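Local structure of regulatory protein SdiA (Escherichia coli, 4LFU) at residues M178-S181 with K182-E186; V211-H214 with Q215-Q219. The protein senses acyl-homoserine lactone autoinducers through its N-terminal domain and, as a LuxR-type transcription factor, activates transcription of the ftsQAZ cell-division genes. All coordinates share one frame; numbering follows the deposited sequence.

Interaction 1: M178-S181 with K182-E186; sequences MNFS and KREKE
A capping box formed by Ser181 and Glu184 starts helix 182-192, the first helix of the LuxR-type DNA-binding domain. Ser181, at the N-cap, accepts a hydrogen bond on OG from Glu184 N at 2.9 Å. The Ser181 chi1 of 74° sets OG between its own backbone N and carbonyl carbon, which turns the hydroxyl back over the first turn. In return the Glu184 chain, extended beyond CG, reaches past the hydroxyl and takes Ser181 N on OE2 at 3.2 Å. This bond is nearly straight (169°), yet it uses the anti side of the carboxylate and comes in 34° out of its plane. OE2 is shared with Lys221 of helix 208-222 in a salt bridge, which probably offsets the charge of this largely buried acid. Glu184 OE2 also lies 3.8 Å from Phe180 CB, the two side chains crossing at about a right angle. Met178 CB covers one face of the Phe180 ring, 3.8 Å above its centre, and Val230 and Leu239 also touch this side chain. The first full helical bond runs from Lys185 N to Ser181 O at 3.0 Å. Lys185 then folds its aliphatic chain back along the incoming backbone: CG packs 3.9 Å from Phe180 CB, and the bent end brings CE to 3.1 Å from Phe180 O.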
loop_
_atom_site.group_PDB
_atom_site.type_symbol
_atom_site.label_atom_id
_atom_site.label_comp_id
_atom_site.label_asym_id
_atom_site.label_seq_id
_atom_site.Cartn_x
_atom_site.Cartn_y
_atom_site.Cartn_z
ATOM N N MET A 178 3.806 -16.247 7.976
ATOM C CA MET A 178 4.832 -16.964 7.226
ATOM C C MET A 178 6.169 -16.644 7.864
ATOM O O MET A 178 6.891 -15.735 7.414
ATOM C CB MET A 178 4.843 -16.591 5.728
ATOM C CG MET A 178 3.468 -16.305 5.129
ATOM S SD MET A 178 3.361 -16.309 3.316
ATOM C CE MET A 178 1.677 -15.727 3.252
ATOM N N ASN A 179 6.479 -17.368 8.941
ATOM C CA ASN A 179 7.755 -17.191 9.620
ATOM C C ASN A 179 8.806 -17.984 8.868
ATOM O O ASN A 179 9.017 -19.155 9.138
ATOM C CB ASN A 179 7.676 -17.646 11.083
ATOM C CG ASN A 179 6.702 -16.816 11.901
ATOM O OD1 ASN A 179 6.732 -15.570 11.881
ATOM N ND2 ASN A 179 5.818 -17.504 12.631
ATOM N N PHE A 180 9.428 -17.352 7.891
ATOM C CA PHE A 180 10.354 -18.052 7.022
ATOM C C PHE A 180 11.748 -17.564 7.331
ATOM O O PHE A 180 11.939 -16.406 7.683
ATOM C CB PHE A 180 10.045 -17.842 5.522
ATOM C CG PHE A 180 8.752 -18.483 5.043
ATOM C CD1 PHE A 180 8.067 -19.432 5.813
ATOM C CD2 PHE A 180 8.234 -18.148 3.795
ATOM C CE1 PHE A 180 6.870 -20.013 5.358
ATOM C CE2 PHE A 180 7.044 -18.734 3.331
ATOM C CZ PHE A 180 6.374 -19.669 4.115
ATOM N N SER A 181 12.708 -18.475 7.194
ATOM C CA SER A 181 14.115 -18.185 7.405
ATOM C C SER A 181 14.585 -17.359 6.245
ATOM O O SER A 181 13.945 -17.343 5.191
ATOM C CB SER A 181 14.917 -19.495 7.442
ATOM O OG SER A 181 15.042 -20.061 6.130
ATOM N N LYS A 182 15.719 -16.692 6.437
ATOM C CA LYS A 182 16.387 -15.943 5.380
ATOM C C LYS A 182 16.592 -16.789 4.124
ATOM O O LYS A 182 16.347 -16.324 3.017
ATOM C CB LYS A 182 17.754 -15.447 5.858
ATOM C CG LYS A 182 17.746 -14.148 6.641
ATOM C CD LYS A 182 19.158 -13.499 6.653
ATOM C CE LYS A 182 19.729 -13.280 5.216
ATOM N NZ LYS A 182 18.949 -12.288 4.354
ATOM N N ARG A 183 17.088 -18.012 4.306
ATOM C CA ARG A 183 17.363 -18.921 3.190
ATOM C C ARG A 183 16.084 -19.366 2.482
ATOM O O ARG A 183 16.056 -19.462 1.265
ATOM C CB ARG A 183 18.131 -20.149 3.680
ATOM C CG ARG A 183 18.411 -21.187 2.608
ATOM C CD ARG A 183 19.271 -20.602 1.532
ATOM N NE ARG A 183 20.357 -21.501 1.176
ATOM C CZ ARG A 183 21.480 -21.123 0.574
ATOM N NH1 ARG A 183 21.672 -19.850 0.253
ATOM N NH2 ARG A 183 22.412 -22.031 0.303
ATOM N N GLU A 184 15.029 -19.638 3.246
ATOM C CA GLU A 184 13.720 -19.958 2.667
ATOM C C GLU A 184 13.217 -18.815 1.775
ATOM O O GLU A 184 12.880 -19.046 0.622
ATOM C CB GLU A 184 12.713 -20.328 3.769
ATOM C CG GLU A 184 13.003 -21.702 4.347
ATOM C CD GLU A 184 12.122 -22.111 5.535
ATOM O OE1 GLU A 184 12.068 -23.333 5.794
ATOM O OE2 GLU A 184 11.517 -21.249 6.217
ATOM N N LYS A 185 13.205 -17.587 2.308
ATOM C CA LYS A 185 12.841 -16.371 1.560
ATOM C C LYS A 185 13.676 -16.169 0.283
ATOM O O LYS A 185 13.129 -15.848 -0.791
ATOM C CB LYS A 185 12.921 -15.129 2.450
ATOM C CG LYS A 185 11.867 -15.083 3.542
ATOM C CD LYS A 185 11.852 -13.743 4.267
ATOM C CE LYS A 185 12.014 -13.946 5.778
ATOM N NZ LYS A 185 11.080 -13.121 6.634
ATOM N N GLU A 186 14.987 -16.394 0.380
ATOM C CA GLU A 186 15.872 -16.297 -0.792
ATOM C C GLU A 186 15.485 -17.268 -1.914
ATOM O O GLU A 186 15.369 -16.873 -3.066
ATOM C CB GLU A 186 17.337 -16.480 -0.378
ATOM C CG GLU A 186 18.323 -16.599 -1.549
ATOM C CD GLU A 186 19.769 -16.683 -1.075
ATOM O OE1 GLU A 186 20.055 -17.530 -0.203
ATOM O OE2 GLU A 186 20.621 -15.892 -1.555
#

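Interaction 2: V211-H214 with Q215-Q219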
loop_
_atom_site.group_PDB
_atom_site.type_symbol
_atom_site.label_atom_id
_atom_site.label_comp_id
_atom_site.label_asym_id
_atom_site.label_seq_id
_atom_site.Cartn_x
_atom_site.Cartn_y
_atom_site.Cartn_z
ATOM N N VAL A 211 17.362 -27.298 -2.128
ATOM C CA VAL A 211 16.328 -26.403 -2.616
ATOM C C VAL A 211 14.964 -26.979 -2.238
ATOM O O VAL A 211 14.174 -26.302 -1.598
ATOM C CB VAL A 211 16.417 -26.134 -4.172
ATOM C CG1 VAL A 211 15.190 -25.367 -4.646
ATOM C CG2 VAL A 211 17.694 -25.349 -4.540
ATOM N N ASN A 212 14.725 -28.236 -2.609
ATOM C CA ASN A 212 13.452 -28.916 -2.383
ATOM C C ASN A 212 13.161 -29.150 -0.912
ATOM O O ASN A 212 11.993 -29.169 -0.512
ATOM C CB ASN A 212 13.359 -30.232 -3.189
ATOM C CG ASN A 212 13.553 -30.011 -4.701
ATOM O OD1 ASN A 212 13.170 -28.963 -5.245
ATOM N ND2 ASN A 212 14.173 -30.979 -5.374
ATOM N N PHE A 213 14.217 -29.345 -0.123
ATOM C CA PHE A 213 14.113 -29.383 1.323
ATOM C C PHE A 213 13.447 -28.109 1.829
ATOM O O PHE A 213 12.443 -28.173 2.509
ATOM C CB PHE A 213 15.516 -29.529 1.941
ATOM C CG PHE A 213 15.539 -29.620 3.461
ATOM C CD1 PHE A 213 14.661 -30.471 4.157
ATOM C CD2 PHE A 213 16.473 -28.882 4.194
ATOM C CE1 PHE A 213 14.704 -30.563 5.553
ATOM C CE2 PHE A 213 16.525 -28.975 5.602
ATOM C CZ PHE A 213 15.647 -29.825 6.269
ATOM N N HIS A 214 14.020 -26.965 1.498
ATOM C CA HIS A 214 13.462 -25.665 1.896
ATOM C C HIS A 214 12.023 -25.407 1.402
ATOM O O HIS A 214 11.199 -24.909 2.169
ATOM C CB HIS A 214 14.407 -24.521 1.492
ATOM C CG HIS A 214 15.711 -24.545 2.226
ATOM N ND1 HIS A 214 15.805 -24.321 3.585
ATOM C CD2 HIS A 214 16.972 -24.790 1.800
ATOM C CE1 HIS A 214 17.068 -24.399 3.957
ATOM N NE2 HIS A 214 17.795 -24.679 2.892
ATOM N N GLN A 215 11.749 -25.761 0.141
ATOM C CA GLN A 215 10.414 -25.662 -0.457
ATOM C C GLN A 215 9.382 -26.403 0.376
ATOM O O GLN A 215 8.339 -25.851 0.710
ATOM C CB GLN A 215 10.369 -26.202 -1.903
ATOM C CG GLN A 215 11.209 -25.470 -2.945
ATOM C CD GLN A 215 10.695 -24.088 -3.317
ATOM O OE1 GLN A 215 9.845 -23.500 -2.636
ATOM N NE2 GLN A 215 11.256 -23.536 -4.395
ATOM N N LYS A 216 9.707 -27.649 0.696
ATOM C CA LYS A 216 8.921 -28.526 1.556
ATOM C C LYS A 216 8.624 -27.989 2.937
ATOM O O LYS A 216 7.497 -28.129 3.406
ATOM C CB LYS A 216 9.611 -29.883 1.683
ATOM C CG LYS A 216 8.980 -30.977 0.830
ATOM C CD LYS A 216 8.773 -30.536 -0.635
ATOM C CE LYS A 216 7.417 -30.977 -1.174
ATOM N NZ LYS A 216 7.175 -30.416 -2.553
ATOM N N ASN A 217 9.625 -27.389 3.582
ATOM C CA ASN A 217 9.465 -26.806 4.927
ATOM C C ASN A 217 8.517 -25.599 4.942
ATOM O O ASN A 217 7.788 -25.398 5.904
ATOM C CB ASN A 217 10.823 -26.392 5.541
ATOM C CG ASN A 217 11.773 -27.590 5.792
ATOM O OD1 ASN A 217 11.346 -28.747 5.857
ATOM N ND2 ASN A 217 13.065 -27.296 5.957
ATOM N N MET A 218 8.574 -24.788 3.888
ATOM C CA MET A 218 7.710 -23.627 3.712
ATOM C C MET A 218 6.265 -24.093 3.421
ATOM O O MET A 218 5.306 -23.498 3.902
ATOM C CB MET A 218 8.226 -22.762 2.559
ATOM C CG MET A 218 9.411 -21.855 2.893
ATOM S SD MET A 218 9.905 -20.754 1.534
ATOM C CE MET A 218 10.618 -21.882 0.337
ATOM N N GLN A 219 6.144 -25.161 2.635
ATOM C CA GLN A 219 4.860 -25.784 2.321
ATOM C C GLN A 219 4.250 -26.340 3.581
ATOM O O GLN A 219 3.085 -26.083 3.863
ATOM C CB GLN A 219 5.020 -26.883 1.253
ATOM C CG GLN A 219 4.969 -26.334 -0.148
ATOM C CD GLN A 219 5.641 -27.196 -1.190
ATOM O OE1 GLN A 219 6.513 -26.718 -1.932
ATOM N NE2 GLN A 219 5.233 -28.450 -1.285
HETATM O O HOH W 1 14.176 -24.893 5.597
#
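Phe213 and Asn217 meet on one flank of helix 208-222, whose N-terminal part belongs to the predicted helix-turn-helix motif; the helix corresponds to the recognition helix of LuxR-type domains and probably serves as one here. They stand one turn apart, and the Asn217 amide approaches the ring on end: ND2 sits over the ring centre, 3.6 Å above the plane, while the ring and amide planes are 76° apart. The nitrogen thus lies against the pi face, and its nearest ring atom is Phe213 CZ, 3.6 Å from ND2. With CG anti to the backbone N (chi1 -178°), the Phe213 ring stands out from the helix, and Asn217 reaches back along the surface to lay ND2 over its face. His214 directs its imidazole to the flank where Arg183 and Ile187 of helix 182-192 touch it. One water bridges the two turns, lying 2.7 Å from His214 ND1 and accepting from Asn217 ND2 at 2.7 Å, which helps fix the rotation of the amide. Beneath these side chains the alpha-helical ladder is regular, as in Asn217 N to Phe213 O at 3.1 Å. On the buried flank Val211 touches Ile200, and Gln215 NE2 is hydrogen-bonded to Thr191 OG1. Met218 curls back at its end, bringing CE to 3.6 Å from His214 O.

Interactions 1 and 2 lie in the same LuxR-type domain, with centres about 10 Å apart, and they touch directly where helix 182-192 packs on helix 208-222. Glu184 OE1 of the capping box rests 3.3 Å from Asn217 CB. Met218 SD touches both the helix start and the incoming loop, 3.5 Å from Glu184 O and 3.8 Å from Phe180 CD2. One residue earlier on the first helix, Arg183 CG packs 3.6 Å from His214 NE2. The start of helix 182-192 is therefore built against the side of helix 208-222, the putative recognition helix. Autoinducer binding belongs to the separate N-terminal domain.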